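Local coordinates for protein probable endoglucanase (Gluconacetobacter xylinus, PDB 1WZZ) that hydrolyses carboxymethyl-cellulose as an endo-beta-1,4-glucanase of glycoside hydrolase family 8, cutting internal beta-1,4-glucosidic linkages, and is built on an (alpha/alpha)6 barrel, at residues Gly136-Leu141 with Pro187-Val192; Gly147-Leu152 with Met193-Arg198; Arg261-Phe266 with Glu296-Asp301. One frame throughout, in Å; residues are numbered along the deposited sequence.

Contact 1: Gly136-Leu141 with Pro187-Val192; sequences GDVLNL and PRWRQV
Leu139 reaches from helix 125-142 into the space between Trp189 and Arg188, and one of its methyls serves each of them. The apolar part is a CH-pi contact: CD1 stands over the middle of the six-membered ring of Trp189, 3.8 Å from its centroid and only 8° off the ring normal. CB of the same leucine lies 3.6 Å from Trp189 CZ2, and CD1 also meets Val192 CG2 at 4.2 Å. With CG anti to the backbone N, the branched end is carried straight out to the other helix. A leucine suits this place because its forked tip can meet two flat groups at once. Val138 adds a contact at the rim of the indole, where CG1 approaches CH2 of Trp189 near the ring plane.

The polar part lies on the exposed flank. Arg188 grips Asn140 end-on, its two terminal nitrogens sharing one oxygen: NH1 is 2.8 Å and NH2 2.9 Å from Asn140 OD1. The oxygen lies in the guanidinium plane, while the amide is turned 36° against that plane; both bonds are moderately bent. Leu139 CD2 lies over one guanidinium face, toward its rim, 3.3 Å from Arg188 NH1. A salt bridge from NH1 to Asp186 gives the charge a second partner.

The axes of the short helical pieces 136-141 and 188-192 approach to 11.3 Å at 65°, a separation bridged by long side chains. The contact joins helices of the (alpha/alpha)6 barrel fold, and the Val138 side chain lies about 9 Å from that of Asp106, the predicted nucleophile. Beyond the pair, Trp189 packs on helix 174-184 through Leu177, Ala180 and Phe181, while Val138 meets Leu109 of helix 105-122 and Leu152 of strand 149-152.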
loop_
_atom_site.group_PDB
_atom_site.type_symbol
_atom_site.label_atom_id
_atom_site.label_comp_id
_atom_site.label_asym_id
_atom_site.label_seq_id
_atom_site.Cartn_x
_atom_site.Cartn_y
_atom_site.Cartn_z
ATOM N N GLY A 136 6.828 -16.013 -2.243
ATOM C CA GLY A 136 6.628 -17.152 -3.140
ATOM C C GLY A 136 5.170 -17.372 -3.474
ATOM O O GLY A 136 4.823 -17.661 -4.625
ATOM N N ASP A 137 4.303 -17.233 -2.477
ATOM C CA ASP A 137 2.886 -17.409 -2.681
ATOM C C ASP A 137 2.253 -16.191 -3.361
ATOM O O ASP A 137 1.336 -16.349 -4.134
ATOM C CB ASP A 137 2.170 -17.766 -1.359
ATOM C CG ASP A 137 2.338 -19.249 -1.002
ATOM O OD1 ASP A 137 2.488 -20.068 -1.944
ATOM O OD2 ASP A 137 2.312 -19.593 0.186
ATOM N N VAL A 138 2.723 -14.971 -3.085
ATOM C CA VAL A 138 2.134 -13.842 -3.807
ATOM C C VAL A 138 2.412 -14.047 -5.297
ATOM O O VAL A 138 1.532 -13.857 -6.156
ATOM C CB VAL A 138 2.762 -12.474 -3.365
ATOM C CG1 VAL A 138 2.209 -11.325 -4.246
ATOM C CG2 VAL A 138 2.404 -12.200 -1.892
ATOM N N LEU A 139 3.639 -14.418 -5.621
ATOM C CA LEU A 139 3.998 -14.590 -7.017
ATOM C C LEU A 139 3.206 -15.714 -7.677
ATOM O O LEU A 139 2.622 -15.549 -8.760
ATOM C CB LEU A 139 5.493 -14.865 -7.130
ATOM C CG LEU A 139 6.030 -14.879 -8.567
ATOM C CD1 LEU A 139 5.817 -13.494 -9.264
ATOM C CD2 LEU A 139 7.521 -15.239 -8.505
ATOM N N ASN A 140 3.158 -16.863 -7.022
ATOM C CA ASN A 140 2.424 -17.963 -7.638
ATOM C C ASN A 140 0.923 -17.813 -7.686
ATOM O O ASN A 140 0.301 -18.139 -8.689
ATOM C CB ASN A 140 2.677 -19.276 -6.886
ATOM C CG ASN A 140 4.089 -19.787 -7.030
ATOM O OD1 ASN A 140 4.838 -19.405 -7.934
ATOM N ND2 ASN A 140 4.456 -20.707 -6.134
ATOM N N LEU A 141 0.350 -17.331 -6.580
ATOM C CA LEU A 141 -1.104 -17.265 -6.449
ATOM C C LEU A 141 -1.777 -15.985 -6.866
ATOM O O LEU A 141 -2.990 -15.959 -7.066
ATOM C CB LEU A 141 -1.487 -17.527 -4.991
ATOM C CG LEU A 141 -0.836 -18.763 -4.365
ATOM C CD1 LEU A 141 -1.377 -18.890 -2.922
ATOM C CD2 LEU A 141 -1.164 -20.010 -5.211
ATOM N N PRO A 187 12.899 -14.606 -11.689
ATOM C CA PRO A 187 12.752 -13.762 -12.877
ATOM C C PRO A 187 11.335 -13.292 -13.185
ATOM O O PRO A 187 11.138 -12.294 -13.877
ATOM C CB PRO A 187 13.333 -14.642 -14.000
ATOM C CG PRO A 187 13.054 -16.024 -13.513
ATOM C CD PRO A 187 13.404 -15.945 -12.047
ATOM N N ARG A 188 10.348 -14.013 -12.673
ATOM C CA ARG A 188 8.960 -13.657 -12.899
ATOM C C ARG A 188 8.636 -12.294 -12.296
ATOM O O ARG A 188 7.729 -11.605 -12.771
ATOM C CB ARG A 188 8.039 -14.742 -12.316
ATOM C CG ARG A 188 8.044 -16.064 -13.109
ATOM C CD ARG A 188 7.053 -17.080 -12.511
ATOM N NE ARG A 188 7.498 -17.522 -11.190
ATOM C CZ ARG A 188 6.722 -18.116 -10.278
ATOM N NH1 ARG A 188 7.248 -18.468 -9.109
ATOM N NH2 ARG A 188 5.429 -18.331 -10.512
ATOM N N TRP A 189 9.381 -11.882 -11.277
ATOM C CA TRP A 189 9.103 -10.587 -10.649
ATOM C C TRP A 189 9.409 -9.457 -11.595
ATOM O O TRP A 189 8.833 -8.362 -11.474
ATOM C CB TRP A 189 9.913 -10.395 -9.373
ATOM C CG TRP A 189 9.364 -11.111 -8.171
ATOM C CD1 TRP A 189 9.965 -12.126 -7.475
ATOM C CD2 TRP A 189 8.097 -10.889 -7.533
ATOM N NE1 TRP A 189 9.153 -12.544 -6.452
ATOM C CE2 TRP A 189 7.999 -11.807 -6.464
ATOM C CE3 TRP A 189 7.027 -10.001 -7.763
ATOM C CZ2 TRP A 189 6.882 -11.865 -5.624
ATOM C CZ3 TRP A 189 5.916 -10.060 -6.928
ATOM C CH2 TRP A 189 5.851 -10.989 -5.866
ATOM N N ARG A 190 10.307 -9.709 -12.542
ATOM C CA ARG A 190 10.662 -8.661 -13.499
ATOM C C ARG A 190 9.491 -8.198 -14.337
ATOM O O ARG A 190 9.223 -6.991 -14.402
ATOM C CB ARG A 190 11.794 -9.117 -14.424
ATOM C CG ARG A 190 12.230 -8.037 -15.414
ATOM C CD ARG A 190 13.385 -8.497 -16.297
ATOM N NE ARG A 190 14.468 -9.082 -15.506
ATOM C CZ ARG A 190 14.604 -10.385 -15.261
ATOM N NH1 ARG A 190 13.723 -11.258 -15.750
ATOM N NH2 ARG A 190 15.619 -10.818 -14.517
ATOM N N GLN A 191 8.786 -9.119 -14.988
ATOM C CA GLN A 191 7.688 -8.689 -15.794
ATOM C C GLN A 191 6.602 -8.104 -14.922
ATOM O O GLN A 191 5.877 -7.241 -15.375
ATOM C CB GLN A 191 7.088 -9.803 -16.663
ATOM C CG GLN A 191 6.014 -9.201 -17.554
ATOM C CD GLN A 191 5.589 -10.079 -18.700
ATOM O OE1 GLN A 191 6.012 -11.241 -18.812
ATOM N NE2 GLN A 191 4.732 -9.536 -19.563
ATOM N N VAL A 192 6.452 -8.599 -13.689
ATOM C CA VAL A 192 5.416 -8.034 -12.825
ATOM C C VAL A 192 5.686 -6.561 -12.586
ATOM O O VAL A 192 4.773 -5.728 -12.693
ATOM C CB VAL A 192 5.332 -8.745 -11.472
ATOM C CG1 VAL A 192 4.329 -7.988 -10.556
ATOM C CG2 VAL A 192 4.845 -10.192 -11.705
#

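Contact 2: Gly147-Leu152 with Met193-Arg198; sequences GPYVVL and MEDGIR
Asp195 presses its carboxylate against the backbone of strand 149-152, and the close packing of the contact is concentrated there. Its OD2 accepts the N-H of Val150 at 2.8 Å in a nearly straight bond (162°), met on the anti side and 33° out of the carboxylate plane. The same oxygen is 3.2 Å from Tyr149 CA, next to the peptide whose N-H it accepts. The ring of Tyr149 offers its edge: CD2 is 3.6 Å from Asp195 OD1, with ring and carboxylate planes almost perpendicular, an orientation that sets the electropositive rim of the ring toward the acid.

The solvent side is looser. There a water bridges the segments, donating to Asp195 OD1 at 2.7 Å and to the carbonyl O of Pro148. Arg198, one turn further along the helix, forms a salt bridge with its NH1 2.9 Å from Asp195 OD1, arriving from above the carboxylate plane; its CB meets Tyr149 CE2 at a distant 4.1 Å. Gln191, one turn back, donates to OD2, so each carboxylate oxygen has two partners, which would be expected to favour the ionised form. Replacing Asp195 with an alanine removes the carboxylate and is likely to leave the Val150 N-H and the Arg198 guanidinium without this acceptor and to break the water link to Pro148.

Strand 149-152 crosses the helical piece 193-198 at 91° and pairs antiparallel with strand 143-146 in a two-stranded hairpin. Such beta excursions on a helical core are compatible with the (alpha/alpha)6 barrel of family 8, and here a buried acid ties the hairpin's backbone to helix 188-202, beside the packing of Val150 and Val151 on it.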
loop_
_atom_site.group_PDB
_atom_site.type_symbol
_atom_site.label_atom_id
_atom_site.label_comp_id
_atom_site.label_asym_id
_atom_site.label_seq_id
_atom_site.Cartn_x
_atom_site.Cartn_y
_atom_site.Cartn_z
ATOM N N GLY A 147 -4.739 -9.643 -21.017
ATOM C CA GLY A 147 -4.292 -8.947 -22.209
ATOM C C GLY A 147 -2.807 -9.226 -22.384
ATOM O O GLY A 147 -2.357 -10.355 -22.235
ATOM N N PRO A 148 -1.987 -8.210 -22.682
ATOM C CA PRO A 148 -0.548 -8.414 -22.869
ATOM C C PRO A 148 0.290 -8.325 -21.600
ATOM O O PRO A 148 1.527 -8.358 -21.629
ATOM C CB PRO A 148 -0.189 -7.295 -23.841
ATOM C CG PRO A 148 -1.028 -6.162 -23.276
ATOM C CD PRO A 148 -2.382 -6.840 -23.056
ATOM N N TYR A 149 -0.380 -8.227 -20.465
ATOM C CA TYR A 149 0.364 -8.054 -19.230
ATOM C C TYR A 149 0.296 -9.235 -18.282
ATOM O O TYR A 149 -0.582 -10.083 -18.423
ATOM C CB TYR A 149 -0.214 -6.900 -18.421
ATOM C CG TYR A 149 -0.523 -5.631 -19.189
ATOM C CD1 TYR A 149 -1.828 -5.318 -19.557
ATOM C CD2 TYR A 149 0.495 -4.751 -19.505
ATOM C CE1 TYR A 149 -2.116 -4.128 -20.238
ATOM C CE2 TYR A 149 0.227 -3.571 -20.177
ATOM C CZ TYR A 149 -1.062 -3.271 -20.536
ATOM O OH TYR A 149 -1.295 -2.098 -21.224
ATOM N N VAL A 150 1.235 -9.254 -17.348
ATOM C CA VAL A 150 1.197 -10.215 -16.228
ATOM C C VAL A 150 0.865 -9.229 -15.104
ATOM O O VAL A 150 1.632 -8.287 -14.839
ATOM C CB VAL A 150 2.517 -10.873 -15.950
ATOM C CG1 VAL A 150 2.413 -11.724 -14.653
ATOM C CG2 VAL A 150 2.844 -11.839 -17.100
ATOM N N VAL A 151 -0.284 -9.425 -14.477
ATOM C CA VAL A 151 -0.736 -8.495 -13.443
ATOM C C VAL A 151 -0.753 -9.084 -12.055
ATOM O O VAL A 151 -0.744 -10.297 -11.902
ATOM C CB VAL A 151 -2.143 -8.010 -13.764
ATOM C CG1 VAL A 151 -2.137 -7.437 -15.228
ATOM C CG2 VAL A 151 -3.159 -9.186 -13.679
ATOM N N LEU A 152 -0.811 -8.192 -11.061
ATOM C CA LEU A 152 -0.876 -8.566 -9.653
ATOM C C LEU A 152 -2.354 -8.432 -9.228
ATOM O O LEU A 152 -2.905 -7.335 -9.234
ATOM C CB LEU A 152 -0.004 -7.591 -8.865
ATOM C CG LEU A 152 0.131 -7.741 -7.358
ATOM C CD1 LEU A 152 0.968 -8.994 -7.020
ATOM C CD2 LEU A 152 0.829 -6.467 -6.820
HETATM N N MSE A 193 6.935 -6.235 -12.281
HETATM C CA MSE A 193 7.288 -4.833 -12.028
HETATM C C MSE A 193 7.211 -3.999 -13.305
HETATM O O MSE A 193 6.681 -2.896 -13.283
HETATM C CB MSE A 193 8.689 -4.736 -11.438
HETATM C CG MSE A 193 8.786 -5.232 -10.032
HETATM SE SE MSE A 193 10.611 -5.096 -9.387
HETATM C CE MSE A 193 11.247 -6.850 -9.868
ATOM N N GLU A 194 7.730 -4.530 -14.409
ATOM C CA GLU A 194 7.705 -3.802 -15.669
ATOM C C GLU A 194 6.288 -3.560 -16.151
ATOM O O GLU A 194 5.966 -2.476 -16.658
ATOM C CB GLU A 194 8.509 -4.542 -16.744
ATOM C CG GLU A 194 9.938 -4.787 -16.327
ATOM C CD GLU A 194 10.690 -5.686 -17.303
ATOM O OE1 GLU A 194 10.061 -6.591 -17.909
ATOM O OE2 GLU A 194 11.920 -5.500 -17.438
ATOM N N ASP A 195 5.412 -4.547 -15.995
ATOM C CA ASP A 195 4.051 -4.321 -16.429
ATOM C C ASP A 195 3.355 -3.362 -15.445
ATOM O O ASP A 195 2.453 -2.646 -15.829
ATOM C CB ASP A 195 3.280 -5.639 -16.573
ATOM C CG ASP A 195 3.519 -6.306 -17.934
ATOM O OD1 ASP A 195 3.898 -5.587 -18.894
ATOM O OD2 ASP A 195 3.321 -7.539 -18.056
ATOM N N GLY A 196 3.788 -3.346 -14.181
ATOM C CA GLY A 196 3.184 -2.399 -13.238
ATOM C C GLY A 196 3.483 -0.977 -13.725
ATOM O O GLY A 196 2.615 -0.094 -13.676
ATOM N N ILE A 197 4.714 -0.758 -14.162
ATOM C CA ILE A 197 5.099 0.562 -14.692
ATOM C C ILE A 197 4.225 0.877 -15.922
ATOM O O ILE A 197 3.690 1.987 -16.067
ATOM C CB ILE A 197 6.605 0.584 -15.051
ATOM C CG1 ILE A 197 7.427 0.512 -13.758
ATOM C CG2 ILE A 197 6.958 1.878 -15.841
ATOM C CD1 ILE A 197 8.915 0.203 -13.934
ATOM N N ARG A 198 4.052 -0.094 -16.813
ATOM C CA ARG A 198 3.225 0.138 -17.983
ATOM C C ARG A 198 1.776 0.466 -17.629
ATOM O O ARG A 198 1.147 1.317 -18.285
ATOM C CB ARG A 198 3.235 -1.080 -18.928
ATOM C CG ARG A 198 4.581 -1.418 -19.469
ATOM C CD ARG A 198 4.420 -2.503 -20.542
ATOM N NE ARG A 198 5.675 -2.704 -21.257
ATOM C CZ ARG A 198 6.591 -3.610 -20.938
ATOM N NH1 ARG A 198 6.406 -4.434 -19.902
ATOM N NH2 ARG A 198 7.705 -3.690 -21.657
HETATM O O HOH W 1 3.711 -6.427 -21.402
#

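Contact 3: Arg261-Phe266 with Glu296-Asp301; sequences RFWNNF and ECTGLD
Asn264 and Trp263, neighbours on helix 253-266, bind mostly backbone of the loop that follows helix 289-297. The amide of Asn264 works in both directions. Its OD1 accepts the N-H of Asp301 at 3.0 Å, in the carbonyl plane on a lone pair and nearly straight (165°), while ND2 donates to Gly299 O at 3.2 Å from above that carbonyl's plane. An asparagine fits because one flat group holds the donor and the acceptor needed by two peptides, and these two bonds limit its rotation.

The indole N-H is shared less cleanly. Trp263 NE1 lies 2.9 Å from both Thr298 O and Thr298 OG1, and each bond is weak because the single hydrogen points between them. With OG1 between the backbone N and the carbonyl carbon (chi1 57°), the threonine can meet the indole while its hydroxyl also bonds to Val294 O of the preceding helix.

Packing closes the contact: Leu300 CD1 touches Trp263 CB at 3.7 Å, and that leucine also rests on Leu292 and Ala295. Gly299 passes close to the indole at phi 120°, a backbone setting in which a CB would be jammed.

The contact thus ties helix to loop within the helical fold, away from the annotated sites. Its polar part probably depends largely on the loop's course, and the hydrogen bonds across it join uncharged groups.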
loop_
_atom_site.group_PDB
_atom_site.type_symbol
_atom_site.label_atom_id
_atom_site.label_comp_id
_atom_site.label_asym_id
_atom_site.label_seq_id
_atom_site.Cartn_x
_atom_site.Cartn_y
_atom_site.Cartn_z
ATOM N N ARG A 261 1.246 18.682 -11.769
ATOM C CA ARG A 261 0.217 19.637 -12.193
ATOM C C ARG A 261 -1.033 19.525 -11.366
ATOM O O ARG A 261 -1.696 20.530 -11.043
ATOM C CB ARG A 261 -0.204 19.434 -13.650
ATOM C CG ARG A 261 0.864 19.754 -14.600
ATOM C CD ARG A 261 0.344 19.798 -16.031
ATOM N NE ARG A 261 1.512 19.758 -16.890
ATOM C CZ ARG A 261 2.261 20.824 -17.127
ATOM N NH1 ARG A 261 1.935 21.985 -16.578
ATOM N NH2 ARG A 261 3.338 20.723 -17.880
ATOM N N PHE A 262 -1.386 18.288 -11.040
ATOM C CA PHE A 262 -2.572 18.048 -10.252
ATOM C C PHE A 262 -2.433 18.646 -8.847
ATOM O O PHE A 262 -3.309 19.387 -8.393
ATOM C CB PHE A 262 -2.832 16.526 -10.179
ATOM C CG PHE A 262 -3.976 16.144 -9.275
ATOM C CD1 PHE A 262 -3.731 15.468 -8.067
ATOM C CD2 PHE A 262 -5.285 16.406 -9.644
ATOM C CE1 PHE A 262 -4.797 15.056 -7.254
ATOM C CE2 PHE A 262 -6.354 16.004 -8.845
ATOM C CZ PHE A 262 -6.102 15.325 -7.647
ATOM N N TRP A 263 -1.331 18.380 -8.158
ATOM C CA TRP A 263 -1.221 18.891 -6.799
ATOM C C TRP A 263 -1.232 20.395 -6.810
ATOM O O TRP A 263 -1.879 21.022 -5.979
ATOM C CB TRP A 263 0.089 18.496 -6.124
ATOM C CG TRP A 263 0.447 17.019 -6.122
ATOM C CD1 TRP A 263 1.650 16.498 -6.466
ATOM C CD2 TRP A 263 -0.355 15.913 -5.675
ATOM N NE1 TRP A 263 1.663 15.132 -6.267
ATOM C CE2 TRP A 263 0.446 14.749 -5.786
ATOM C CE3 TRP A 263 -1.661 15.794 -5.190
ATOM C CZ2 TRP A 263 -0.022 13.481 -5.430
ATOM C CZ3 TRP A 263 -2.123 14.518 -4.829
ATOM C CH2 TRP A 263 -1.303 13.391 -4.956
ATOM N N ASN A 264 -0.487 20.965 -7.745
ATOM C CA ASN A 264 -0.425 22.422 -7.777
ATOM C C ASN A 264 -1.680 23.132 -8.239
ATOM O O ASN A 264 -1.828 24.360 -8.006
ATOM C CB ASN A 264 0.820 22.853 -8.538
ATOM C CG ASN A 264 2.089 22.537 -7.755
ATOM O OD1 ASN A 264 2.264 22.989 -6.622
ATOM N ND2 ASN A 264 2.962 21.738 -8.335
ATOM N N ASN A 265 -2.605 22.407 -8.852
ATOM C CA ASN A 265 -3.861 23.025 -9.253
ATOM C C ASN A 265 -4.619 23.408 -7.982
ATOM O O ASN A 265 -5.329 24.410 -7.944
ATOM C CB ASN A 265 -4.743 22.051 -10.035
ATOM C CG ASN A 265 -6.110 22.631 -10.320
ATOM O OD1 ASN A 265 -6.225 23.599 -11.063
ATOM N ND2 ASN A 265 -7.142 22.070 -9.713
ATOM N N PHE A 266 -4.448 22.610 -6.937
ATOM C CA PHE A 266 -5.133 22.820 -5.668
ATOM C C PHE A 266 -4.362 23.561 -4.575
ATOM O O PHE A 266 -4.919 24.403 -3.866
ATOM C CB PHE A 266 -5.575 21.455 -5.108
ATOM C CG PHE A 266 -6.503 20.711 -6.021
ATOM C CD1 PHE A 266 -7.860 21.026 -6.060
ATOM C CD2 PHE A 266 -6.019 19.736 -6.895
ATOM C CE1 PHE A 266 -8.714 20.391 -6.955
ATOM C CE2 PHE A 266 -6.858 19.104 -7.786
ATOM C CZ PHE A 266 -8.215 19.427 -7.823
ATOM N N GLU A 296 3.701 16.322 -1.151
ATOM C CA GLU A 296 4.981 16.986 -0.914
ATOM C C GLU A 296 6.155 16.184 -1.469
ATOM O O GLU A 296 7.174 16.760 -1.839
ATOM C CB GLU A 296 5.145 17.285 0.590
ATOM C CG GLU A 296 4.187 18.401 1.043
ATOM C CD GLU A 296 4.117 18.628 2.543
ATOM O OE1 GLU A 296 3.613 19.697 2.949
ATOM O OE2 GLU A 296 4.517 17.751 3.318
ATOM N N CYS A 297 6.021 14.863 -1.545
ATOM C CA CYS A 297 7.125 14.058 -2.072
ATOM C C CYS A 297 7.037 13.855 -3.564
ATOM O O CYS A 297 7.993 13.374 -4.194
ATOM C CB CYS A 297 7.146 12.681 -1.413
ATOM S SG CYS A 297 7.634 12.736 0.290
ATOM N N THR A 298 5.896 14.210 -4.136
ATOM C CA THR A 298 5.675 13.974 -5.563
ATOM C C THR A 298 5.257 15.153 -6.425
ATOM O O THR A 298 4.401 15.013 -7.306
ATOM C CB THR A 298 4.663 12.816 -5.782
ATOM O OG1 THR A 298 3.427 13.080 -5.117
ATOM C CG2 THR A 298 5.246 11.490 -5.229
ATOM N N GLY A 299 5.851 16.312 -6.171
ATOM C CA GLY A 299 5.555 17.448 -7.029
ATOM C C GLY A 299 4.954 18.698 -6.435
ATOM O O GLY A 299 5.077 19.766 -7.034
ATOM N N LEU A 300 4.306 18.602 -5.281
ATOM C CA LEU A 300 3.702 19.816 -4.727
ATOM C C LEU A 300 4.738 20.853 -4.359
ATOM O O LEU A 300 5.758 20.536 -3.753
ATOM C CB LEU A 300 2.861 19.518 -3.486
ATOM C CG LEU A 300 2.120 20.718 -2.873
ATOM C CD1 LEU A 300 1.039 21.244 -3.827
ATOM C CD2 LEU A 300 1.461 20.261 -1.577
ATOM N N ASP A 301 4.468 22.101 -4.727
ATOM C CA ASP A 301 5.376 23.182 -4.384
ATOM C C ASP A 301 5.262 23.332 -2.868
ATOM O O ASP A 301 4.199 23.699 -2.361
ATOM C CB ASP A 301 4.934 24.481 -5.060
ATOM C CG ASP A 301 5.090 24.447 -6.573
ATOM O OD1 ASP A 301 4.699 25.453 -7.215
ATOM O OD2 ASP A 301 5.590 23.428 -7.112
#

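Overall arrangement
Contacts 1 and 2 are neighbours, their centres 11 Å apart, and both use helix 188-202: contact 1 takes its beginning and contact 2 its next turns. They touch where Gln191 and Val192 pack on Val150, and where Val138 meets Leu152. Contact 1 is the buried one, an aliphatic and aromatic helix pair with a polar flank; contact 2 is a surface contact although its acid is buried, and relies on that acid, an arginine and a water. Contact 3 stands apart, about 33 Å from contact 1 and 27 Å from contact 2 between centres. Partly buried, it joins a helix to a loop by uncharged hydrogen bonds, mostly to peptide groups.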